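PDB 1YEM: conserved hypothetical protein Pfu-838710-001 from Pyrococcus furiosus, which is of unknown function but has a CYTH domain, and so probably binds triphosphate-containing compounds or related organic phosphates inside a barrel-shaped tunnel. Local coordinates for residues B[50-55]-B[63-68]; B[12-17]-B[129-134]; B[37-42]-B[108-113]. One frame throughout, in Å; residues are numbered along the deposited sequence.

Interaction 1 (B[50-55]-B[63-68])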
loop_
_atom_site.group_PDB
_atom_site.type_symbol
_atom_site.label_atom_id
_atom_site.label_comp_id
_atom_site.label_asym_id
_atom_site.label_seq_id
_atom_site.Cartn_x
_atom_site.Cartn_y
_atom_site.Cartn_z
ATOM N N LYS B 50 3.855 15.272 -8.800
ATOM C CA LYS B 50 3.616 14.115 -7.942
ATOM C C LYS B 50 4.808 13.200 -7.940
ATOM O O LYS B 50 5.545 13.137 -8.915
ATOM C CB LYS B 50 2.412 13.303 -8.435
ATOM C CG LYS B 50 1.092 14.055 -8.537
ATOM C CD LYS B 50 0.075 13.202 -9.326
ATOM C CE LYS B 50 -1.347 13.747 -9.238
ATOM N NZ LYS B 50 -1.556 14.939 -10.103
ATOM N N LEU B 51 4.981 12.467 -6.848
ATOM C CA LEU B 51 5.896 11.324 -6.827
ATOM C C LEU B 51 5.192 10.139 -6.204
ATOM O O LEU B 51 4.332 10.309 -5.325
ATOM C CB LEU B 51 7.153 11.630 -6.029
ATOM C CG LEU B 51 8.039 12.751 -6.556
ATOM C CD1 LEU B 51 9.013 13.189 -5.480
ATOM C CD2 LEU B 51 8.771 12.296 -7.833
ATOM N N LEU B 52 5.560 8.944 -6.666
ATOM C CA LEU B 52 4.971 7.711 -6.192
ATOM C C LEU B 52 6.042 6.689 -6.205
ATOM O O LEU B 52 6.639 6.460 -7.240
ATOM C CB LEU B 52 3.821 7.256 -7.122
ATOM C CG LEU B 52 3.158 5.900 -6.791
ATOM C CD1 LEU B 52 2.474 5.941 -5.420
ATOM C CD2 LEU B 52 2.162 5.510 -7.877
ATOM N N ARG B 53 6.300 6.082 -5.052
ATOM C CA ARG B 53 7.305 5.027 -4.961
ATOM C C ARG B 53 7.001 3.991 -3.897
ATOM O O ARG B 53 6.356 4.280 -2.874
ATOM C CB ARG B 53 8.714 5.607 -4.707
ATOM C CG ARG B 53 8.931 6.206 -3.336
ATOM C CD ARG B 53 10.335 5.980 -2.821
ATOM N NE ARG B 53 10.846 7.209 -2.221
ATOM C CZ ARG B 53 10.543 7.659 -1.007
ATOM N NH1 ARG B 53 9.756 6.981 -0.191
ATOM N NH2 ARG B 53 11.062 8.792 -0.599
ATOM N N ILE B 54 7.477 2.780 -4.165
ATOM C CA ILE B 54 7.457 1.691 -3.209
ATOM C C ILE B 54 8.893 1.517 -2.737
ATOM O O ILE B 54 9.806 1.413 -3.549
ATOM C CB ILE B 54 6.952 0.358 -3.841
ATOM C CG1 ILE B 54 5.605 0.565 -4.570
ATOM C CG2 ILE B 54 6.817 -0.725 -2.789
ATOM C CD1 ILE B 54 4.551 1.287 -3.776
ATOM N N ARG B 55 9.081 1.502 -1.430
ATOM C CA ARG B 55 10.397 1.348 -0.854
ATOM C C ARG B 55 10.441 0.053 -0.109
ATOM O O ARG B 55 9.566 -0.204 0.706
ATOM C CB ARG B 55 10.723 2.514 0.128
ATOM C CG ARG B 55 11.987 2.274 1.035
ATOM C CD ARG B 55 12.415 3.556 1.801
ATOM N NE ARG B 55 12.892 4.567 0.870
ATOM C CZ ARG B 55 13.053 5.860 1.143
ATOM N NH1 ARG B 55 13.463 6.687 0.180
ATOM N NH2 ARG B 55 12.828 6.335 2.341
ATOM N N TYR B 63 8.635 -2.264 4.531
ATOM C CA TYR B 63 8.250 -1.816 3.184
ATOM C C TYR B 63 7.242 -0.694 3.280
ATOM O O TYR B 63 6.431 -0.662 4.194
ATOM C CB TYR B 63 7.707 -2.987 2.354
ATOM C CG TYR B 63 8.493 -4.233 2.598
ATOM C CD1 TYR B 63 9.694 -4.456 1.939
ATOM C CD2 TYR B 63 8.073 -5.165 3.549
ATOM C CE1 TYR B 63 10.457 -5.593 2.184
ATOM C CE2 TYR B 63 8.820 -6.309 3.808
ATOM C CZ TYR B 63 10.014 -6.518 3.118
ATOM O OH TYR B 63 10.755 -7.650 3.370
ATOM N N TYR B 64 7.321 0.247 2.346
ATOM C CA TYR B 64 6.548 1.468 2.418
ATOM C C TYR B 64 6.051 1.852 1.072
ATOM O O TYR B 64 6.662 1.544 0.082
ATOM C CB TYR B 64 7.403 2.616 2.967
ATOM C CG TYR B 64 7.976 2.294 4.305
ATOM C CD1 TYR B 64 9.190 1.624 4.412
ATOM C CD2 TYR B 64 7.293 2.627 5.474
ATOM C CE1 TYR B 64 9.723 1.300 5.651
ATOM C CE2 TYR B 64 7.810 2.314 6.719
ATOM C CZ TYR B 64 9.032 1.644 6.800
ATOM O OH TYR B 64 9.560 1.307 8.020
ATOM N N LEU B 65 4.918 2.525 1.069
ATOM C CA LEU B 65 4.384 3.167 -0.095
ATOM C C LEU B 65 4.389 4.649 0.214
ATOM O O LEU B 65 3.890 5.063 1.258
ATOM C CB LEU B 65 2.966 2.683 -0.359
ATOM C CG LEU B 65 2.303 3.196 -1.652
ATOM C CD1 LEU B 65 1.279 2.184 -2.168
ATOM C CD2 LEU B 65 1.645 4.570 -1.448
ATOM N N THR B 66 4.977 5.441 -0.679
ATOM C CA THR B 66 5.121 6.877 -0.451
ATOM C C THR B 66 4.586 7.679 -1.633
ATOM O O THR B 66 4.871 7.365 -2.785
ATOM C CB THR B 66 6.596 7.253 -0.216
ATOM O OG1 THR B 66 7.131 6.455 0.851
ATOM C CG2 THR B 66 6.735 8.728 0.145
ATOM N N PHE B 67 3.781 8.685 -1.331
ATOM C CA PHE B 67 3.338 9.657 -2.324
ATOM C C PHE B 67 3.823 11.033 -1.880
ATOM O O PHE B 67 3.693 11.369 -0.720
ATOM C CB PHE B 67 1.807 9.653 -2.456
ATOM C CG PHE B 67 1.268 10.821 -3.216
ATOM C CD1 PHE B 67 1.117 10.764 -4.591
ATOM C CD2 PHE B 67 0.932 12.001 -2.557
ATOM C CE1 PHE B 67 0.640 11.867 -5.298
ATOM C CE2 PHE B 67 0.457 13.097 -3.254
ATOM C CZ PHE B 67 0.307 13.033 -4.620
ATOM N N LYS B 68 4.394 11.802 -2.804
ATOM C CA LYS B 68 4.786 13.189 -2.522
ATOM C C LYS B 68 4.236 14.172 -3.543
ATOM O O LYS B 68 4.079 13.840 -4.709
ATOM C CB LYS B 68 6.316 13.354 -2.498
ATOM C CG LYS B 68 7.035 12.611 -1.417
ATOM C CD LYS B 68 8.472 13.066 -1.347
ATOM C CE LYS B 68 9.331 12.154 -0.476
ATOM N NZ LYS B 68 10.755 12.577 -0.522
#
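The guanidinium of R53 lies alongside T66, its NH1 2.9 Å from T66 OG1 at an angle too poor for a hydrogen bond; the hydroxyl instead bonds E82. One face of this flat group is taken by R55, whose NH1 sits 3.2 Å above the plane, over its centre. R53 reaches that place with CG between the backbone N and carbonyl carbon (chi1 70°) and further bends at chi2 and chi3. Replacing R53 by an alanine would probably leave the Y43 hydroxyl without its NE partner and open a gap over one face of the R55 guanidinium. R55 itself is tied by a salt bridge to D41. Among the aromatic rings, Y63 has the carbonyl oxygen of R55 at its edge, and F67 CE1 touches the aliphatic start of K50, 3.9 Å from CB.

The two strands form an antiparallel beta hairpin, part of the closed barrel of the CYTH fold, bonded by pairs L51–K68, R53–T66 and R55–Y64; R53 N, for example, gives a 3.0 Å bond to T66 O. Alternation sorts the residue types. R53, R55, T66 and K68 share one face with Y64 and with L51, which lies against the K68 stem. K68 NZ comes within 3.8 Å of R53 NH2, a basic cluster consistent with an anion site, as in CYTH relatives. L52, I54, L65 and F67 occupy the other, apolar face, where I54 CD1 packs 3.6 Å from L65 CG. L52 and L65 there reach F95 of helix 88-97, and L98 and V94 of the second subunit cover them from outside.

Interaction 2 (B[12-17]-B[129-134])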
loop_
_atom_site.group_PDB
_atom_site.type_symbol
_atom_site.label_atom_id
_atom_site.label_comp_id
_atom_site.label_asym_id
_atom_site.label_seq_id
_atom_site.Cartn_x
_atom_site.Cartn_y
_atom_site.Cartn_z
ATOM N N GLU B 12 13.955 20.455 2.910
ATOM C CA GLU B 12 15.099 19.598 2.749
ATOM C C GLU B 12 16.048 20.195 1.734
ATOM O O GLU B 12 15.608 20.719 0.713
ATOM C CB GLU B 12 14.598 18.243 2.272
ATOM C CG GLU B 12 15.665 17.212 2.020
ATOM C CD GLU B 12 15.177 16.096 1.087
ATOM O OE1 GLU B 12 13.940 15.786 1.108
ATOM O OE2 GLU B 12 16.037 15.559 0.332
ATOM N N ILE B 13 17.345 20.136 2.019
ATOM C CA ILE B 13 18.362 20.508 1.045
ATOM C C ILE B 13 19.418 19.398 0.959
ATOM O O ILE B 13 19.870 18.871 1.977
ATOM C CB ILE B 13 19.019 21.885 1.380
ATOM C CG1 ILE B 13 17.935 22.938 1.704
ATOM C CG2 ILE B 13 19.917 22.360 0.223
ATOM C CD1 ILE B 13 18.476 24.380 1.998
ATOM N N LYS B 14 19.803 19.054 -0.264
ATOM C CA LYS B 14 20.693 17.921 -0.522
ATOM C C LYS B 14 22.083 18.426 -0.953
ATOM O O LYS B 14 22.196 19.273 -1.825
ATOM C CB LYS B 14 20.102 17.063 -1.640
ATOM C CG LYS B 14 20.904 15.841 -2.047
ATOM C CD LYS B 14 20.476 15.353 -3.472
ATOM C CE LYS B 14 19.001 14.931 -3.559
ATOM N NZ LYS B 14 18.676 14.095 -2.387
ATOM N N PHE B 15 23.125 17.857 -0.358
ATOM C CA PHE B 15 24.477 18.271 -0.627
ATOM C C PHE B 15 25.299 17.102 -1.102
ATOM O O PHE B 15 25.265 16.059 -0.500
ATOM C CB PHE B 15 25.107 18.873 0.641
ATOM C CG PHE B 15 24.471 20.141 1.082
ATOM C CD1 PHE B 15 23.330 20.120 1.862
ATOM C CD2 PHE B 15 25.011 21.368 0.712
ATOM C CE1 PHE B 15 22.729 21.298 2.276
ATOM C CE2 PHE B 15 24.425 22.561 1.112
ATOM C CZ PHE B 15 23.287 22.530 1.906
ATOM N N LYS B 16 26.033 17.308 -2.198
ATOM C CA LYS B 16 27.068 16.382 -2.653
ATOM C C LYS B 16 28.167 16.296 -1.616
ATOM O O LYS B 16 28.643 17.328 -1.131
ATOM C CB LYS B 16 27.704 16.879 -3.949
ATOM C CG LYS B 16 26.767 17.011 -5.108
ATOM C CD LYS B 16 27.471 17.595 -6.323
ATOM C CE LYS B 16 26.471 18.282 -7.265
ATOM N NZ LYS B 16 27.134 19.013 -8.394
ATOM N N ILE B 17 28.562 15.078 -1.268
ATOM C CA ILE B 17 29.670 14.853 -0.330
ATOM C C ILE B 17 30.564 13.707 -0.799
ATOM O O ILE B 17 30.217 12.982 -1.725
ATOM C CB ILE B 17 29.156 14.504 1.088
ATOM C CG1 ILE B 17 28.325 13.208 1.073
ATOM C CG2 ILE B 17 28.355 15.654 1.659
ATOM C CD1 ILE B 17 28.231 12.526 2.405
ATOM N N GLY B 129 26.344 8.453 -6.353
ATOM C CA GLY B 129 27.317 8.975 -5.406
ATOM C C GLY B 129 26.764 9.161 -4.008
ATOM O O GLY B 129 25.718 8.585 -3.644
ATOM N N ASP B 130 27.478 9.990 -3.241
ATOM C CA ASP B 130 27.202 10.234 -1.835
ATOM C C ASP B 130 26.591 11.603 -1.611
ATOM O O ASP B 130 26.971 12.584 -2.246
ATOM C CB ASP B 130 28.486 10.115 -1.017
ATOM C CG ASP B 130 29.097 8.754 -1.102
ATOM O OD1 ASP B 130 30.308 8.646 -0.866
ATOM O OD2 ASP B 130 28.381 7.791 -1.409
ATOM N N PHE B 131 25.643 11.663 -0.686
ATOM C CA PHE B 131 24.912 12.889 -0.424
ATOM C C PHE B 131 24.488 12.920 1.009
ATOM O O PHE B 131 24.249 11.868 1.613
ATOM C CB PHE B 131 23.645 12.978 -1.294
ATOM C CG PHE B 131 23.905 12.921 -2.771
ATOM C CD1 PHE B 131 23.917 11.697 -3.440
ATOM C CD2 PHE B 131 24.116 14.086 -3.501
ATOM C CE1 PHE B 131 24.137 11.630 -4.816
ATOM C CE2 PHE B 131 24.337 14.030 -4.877
ATOM C CZ PHE B 131 24.347 12.781 -5.533
ATOM N N VAL B 132 24.385 14.130 1.555
ATOM C CA VAL B 132 23.681 14.333 2.796
ATOM C C VAL B 132 22.450 15.209 2.546
ATOM O O VAL B 132 22.528 16.243 1.885
ATOM C CB VAL B 132 24.593 14.911 3.928
ATOM C CG1 VAL B 132 25.013 16.335 3.645
ATOM C CG2 VAL B 132 23.873 14.822 5.252
ATOM N N ASP B 133 21.317 14.744 3.052
ATOM C CA ASP B 133 20.053 15.471 3.017
ATOM C C ASP B 133 19.849 16.051 4.411
ATOM O O ASP B 133 19.825 15.320 5.377
ATOM C CB ASP B 133 18.883 14.529 2.680
ATOM C CG ASP B 133 18.865 14.099 1.212
ATOM O OD1 ASP B 133 18.829 14.988 0.345
ATOM O OD2 ASP B 133 18.854 12.875 0.912
ATOM N N ILE B 134 19.722 17.370 4.506
ATOM C CA ILE B 134 19.499 18.034 5.787
ATOM C C ILE B 134 18.036 18.478 5.805
ATOM O O ILE B 134 17.631 19.310 5.002
ATOM C CB ILE B 134 20.483 19.225 5.998
ATOM C CG1 ILE B 134 21.932 18.748 5.764
ATOM C CG2 ILE B 134 20.335 19.780 7.389
ATOM C CD1 ILE B 134 23.009 19.843 5.875
#
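V132 puts one bump, its CG1 methyl, into the hollow between two side chains of the facing strand: it lies 3.9 Å from F15 CB and equally far from I17 CG2. Beside it, I134 CD1 touches F15 CE1 obliquely, also 3.9 Å away, while V132 O lies at the ring edge, and the branched side chains and F15 interlock. I17 lays CG1 against the peptide between D130 and F131, 3.6 Å from F131 N. This apolar face rests on helix 141-154, where W149 meets F15 edge-to-face and I148 touches I13 and I134.

The other face carries K14, K16, D133 and the F131 ring. The ring stands between two lysine stems: K14 CD approaches CD2 at 3.9 Å, and the CG of K16 lies alongside CE2. K14 starts with CG anti to its backbone N (chi1 180°), then bends twice, which brings NZ back to D133 OD1 in a 2.9 Å salt bridge on the syn lone pair. D133 OD2 is held by Y167, which also packs on K14 and F131. E12 OE2 comes to D133 OD1 roughly at right angles to K14 NZ, 2.8 Å away, the carboxylate planes 80° apart, an acidic pair without a hydrogen bond.

Backbone bonds at I13–I134 and F15–V132 join the strands antiparallel, and thereby the first and last strands of the sheet, closing the barrel. E12 and K14, with E10, match the ExExK signature of CYTH proteins, whose relatives use such glutamates to hold divalent metal ions and the lysine to meet phosphate.

Interaction 3 (B[37-42]-B[108-113])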
loop_
_atom_site.group_PDB
_atom_site.type_symbol
_atom_site.label_atom_id
_atom_site.label_comp_id
_atom_site.label_asym_id
_atom_site.label_seq_id
_atom_site.Cartn_x
_atom_site.Cartn_y
_atom_site.Cartn_z
ATOM N N GLU B 37 19.387 2.097 6.938
ATOM C CA GLU B 37 18.479 1.447 6.007
ATOM C C GLU B 37 19.149 1.157 4.704
ATOM O O GLU B 37 19.724 2.053 4.098
ATOM C CB GLU B 37 17.278 2.342 5.723
ATOM C CG GLU B 37 16.358 2.537 6.920
ATOM C CD GLU B 37 15.004 3.174 6.556
ATOM O OE1 GLU B 37 14.192 3.365 7.482
ATOM O OE2 GLU B 37 14.754 3.477 5.364
ATOM N N GLU B 38 19.060 -0.100 4.262
ATOM C CA GLU B 38 19.403 -0.463 2.892
ATOM C C GLU B 38 18.111 -0.432 2.093
ATOM O O GLU B 38 17.275 -1.307 2.237
ATOM C CB GLU B 38 20.050 -1.847 2.833
ATOM C CG GLU B 38 21.335 -1.950 3.630
ATOM C CD GLU B 38 21.760 -3.387 3.891
ATOM O OE1 GLU B 38 22.687 -3.593 4.714
ATOM O OE2 GLU B 38 21.171 -4.305 3.283
ATOM N N GLN B 39 17.966 0.583 1.250
ATOM C CA GLN B 39 16.700 0.861 0.597
ATOM C C GLN B 39 16.732 0.527 -0.861
ATOM O O GLN B 39 17.725 0.750 -1.528
ATOM C CB GLN B 39 16.336 2.342 0.734
ATOM C CG GLN B 39 16.298 2.856 2.164
ATOM C CD GLN B 39 16.223 4.372 2.229
ATOM O OE1 GLN B 39 16.649 5.055 1.317
ATOM N NE2 GLN B 39 15.675 4.889 3.301
ATOM N N GLU B 40 15.614 -0.002 -1.346
ATOM C CA GLU B 40 15.366 -0.147 -2.764
ATOM C C GLU B 40 14.079 0.600 -3.067
ATOM O O GLU B 40 13.033 0.311 -2.483
ATOM C CB GLU B 40 15.229 -1.610 -3.156
ATOM C CG GLU B 40 15.069 -1.788 -4.663
ATOM C CD GLU B 40 14.731 -3.212 -5.076
ATOM O OE1 GLU B 40 14.347 -3.398 -6.250
ATOM O OE2 GLU B 40 14.843 -4.138 -4.246
ATOM N N ASP B 41 14.163 1.567 -3.965
ATOM C CA ASP B 41 13.045 2.434 -4.263
ATOM C C ASP B 41 12.656 2.233 -5.692
ATOM O O ASP B 41 13.496 2.365 -6.566
ATOM C CB ASP B 41 13.432 3.893 -4.057
ATOM C CG ASP B 41 13.660 4.235 -2.614
ATOM O OD1 ASP B 41 14.073 5.371 -2.364
ATOM O OD2 ASP B 41 13.427 3.381 -1.728
ATOM N N VAL B 42 11.378 1.911 -5.922
ATOM C CA VAL B 42 10.805 1.807 -7.274
ATOM C C VAL B 42 9.854 3.001 -7.496
ATOM O O VAL B 42 8.884 3.175 -6.774
ATOM C CB VAL B 42 10.045 0.467 -7.453
ATOM C CG1 VAL B 42 9.495 0.318 -8.884
ATOM C CG2 VAL B 42 10.939 -0.707 -7.111
ATOM N N LYS B 108 20.116 2.515 -2.418
ATOM C CA LYS B 108 20.957 3.364 -1.618
ATOM C C LYS B 108 21.021 2.844 -0.201
ATOM O O LYS B 108 20.118 2.140 0.258
ATOM C CB LYS B 108 20.468 4.834 -1.669
ATOM C CG LYS B 108 19.094 5.115 -1.023
ATOM C CD LYS B 108 18.488 6.514 -1.493
ATOM C CE LYS B 108 17.265 6.926 -0.635
ATOM N NZ LYS B 108 16.548 8.142 -1.099
ATOM N N LYS B 109 22.136 3.146 0.456
ATOM C CA LYS B 109 22.300 2.977 1.895
ATOM C C LYS B 109 22.132 4.344 2.553
ATOM O O LYS B 109 22.607 5.376 2.028
ATOM C CB LYS B 109 23.682 2.431 2.214
ATOM C CG LYS B 109 23.926 1.034 1.677
ATOM C CD LYS B 109 25.363 0.559 1.916
ATOM C CE LYS B 109 25.676 -0.690 1.064
ATOM N NZ LYS B 109 26.734 -1.560 1.657
ATOM N N ARG B 110 21.460 4.363 3.698
ATOM C CA ARG B 110 21.190 5.599 4.376
ATOM C C ARG B 110 21.378 5.480 5.866
ATOM O O ARG B 110 20.832 4.583 6.480
ATOM C CB ARG B 110 19.777 6.050 4.096
ATOM C CG ARG B 110 19.302 7.112 5.066
ATOM C CD ARG B 110 17.915 7.446 4.839
ATOM N NE ARG B 110 17.793 8.181 3.625
ATOM C CZ ARG B 110 16.625 8.538 3.100
ATOM N NH1 ARG B 110 16.612 9.229 1.953
ATOM N NH2 ARG B 110 15.471 8.208 3.720
ATOM N N TRP B 111 22.150 6.414 6.433
ATOM C CA TRP B 111 22.304 6.550 7.874
ATOM C C TRP B 111 21.582 7.806 8.280
ATOM O O TRP B 111 21.816 8.865 7.718
ATOM C CB TRP B 111 23.770 6.705 8.267
ATOM C CG TRP B 111 24.635 5.475 8.088
ATOM C CD1 TRP B 111 24.995 4.578 9.054
ATOM C CD2 TRP B 111 25.262 5.044 6.883
ATOM N NE1 TRP B 111 25.816 3.613 8.520
ATOM C CE2 TRP B 111 25.992 3.874 7.186
ATOM C CE3 TRP B 111 25.281 5.533 5.568
ATOM C CZ2 TRP B 111 26.722 3.181 6.224
ATOM C CZ3 TRP B 111 26.012 4.844 4.612
ATOM C CH2 TRP B 111 26.720 3.675 4.945
ATOM N N VAL B 112 20.682 7.678 9.244
ATOM C CA VAL B 112 19.950 8.809 9.765
ATOM C C VAL B 112 20.583 9.236 11.092
ATOM O O VAL B 112 20.753 8.419 12.000
ATOM C CB VAL B 112 18.469 8.468 9.947
ATOM C CG1 VAL B 112 17.704 9.679 10.470
ATOM C CG2 VAL B 112 17.865 7.980 8.616
ATOM N N TYR B 113 20.957 10.516 11.167
ATOM C CA TYR B 113 21.449 11.152 12.392
ATOM C C TYR B 113 20.520 12.294 12.769
ATOM O O TYR B 113 19.798 12.807 11.928
ATOM C CB TYR B 113 22.867 11.684 12.192
ATOM C CG TYR B 113 23.875 10.583 12.002
ATOM C CD1 TYR B 113 24.482 9.980 13.096
ATOM C CD2 TYR B 113 24.209 10.122 10.721
ATOM C CE1 TYR B 113 25.394 8.958 12.931
ATOM C CE2 TYR B 113 25.124 9.101 10.546
ATOM C CZ TYR B 113 25.710 8.522 11.645
ATOM O OH TYR B 113 26.613 7.500 11.479
#
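Q39 meets K108 and R110 across two antiparallel strands that are neighbours in the eight-stranded CYTH barrel. The backbone bonds come first: E37 pairs with R110 and Q39 with K108, each pair linked both ways, the bond from Q39 N to K108 O being 2.8 Å long. Between them E38 and K109 form a non-hydrogen-bonded pair. The strands cross at 139°, a strong twist that suits a closed barrel.

Sorting by side chain, E38 and K109 point to the outer face, where long, flexible, charged residues can face solvent; their stems come no nearer than 4.4 Å, CG to CG. E37, Q39, K108 and R110 point to the opposite face, which probably lines the tunnel, as in CYTH relatives.

The charged contacts there are looser. D41 OD1 faces K108 NZ in a long salt bridge of 3.9 Å, and the place of that ammonium is not certain; the firmer partner of D41 is R55. R110, bent at chi3, gives its NE to N123 on the next strand.

Flat groups supply the remaining contact. The Q39 amide stands steeply over the R110 guanidinium, their planes 74° apart, with OE1 3.9 Å above the centre and NE2 over the same face, 3.4 Å from NH2; these two nitrogens, both donors, make no hydrogen bond. A glutamine suits this site because its amide can stand over the guanidinium while its nitrogen donates to an acid. The amide nitrogen is fixed by E37: Q39 NE2 gives a 2.7 Å bond, nearly straight at 172°, to E37 OE2 on its anti side, tilted out of the carboxylate plane.

How the interactions relate
All three contacts belong to a single antiparallel sheet closed into a barrel. Interaction 2 joins the first and last of its strands, so the chain between 12-17 and 129-134 contains both others; interaction 3 in turn spans interaction 1, a local hairpin. Interactions 1 and 3 touch, their centres 14 Å apart, because strands 32-44 and 50-57 are neighbours: I54 O probably bonds V42 N. Interactions 1 and 2 lie on opposite sides of the chain's centre, their own centres about 20 Å apart, and interactions 2 and 3 have centres about 13 Å apart. Each turns a charged face inward, consistent with one tunnel lined from several sides, whereas helices 88-97 and 141-154 pack outside.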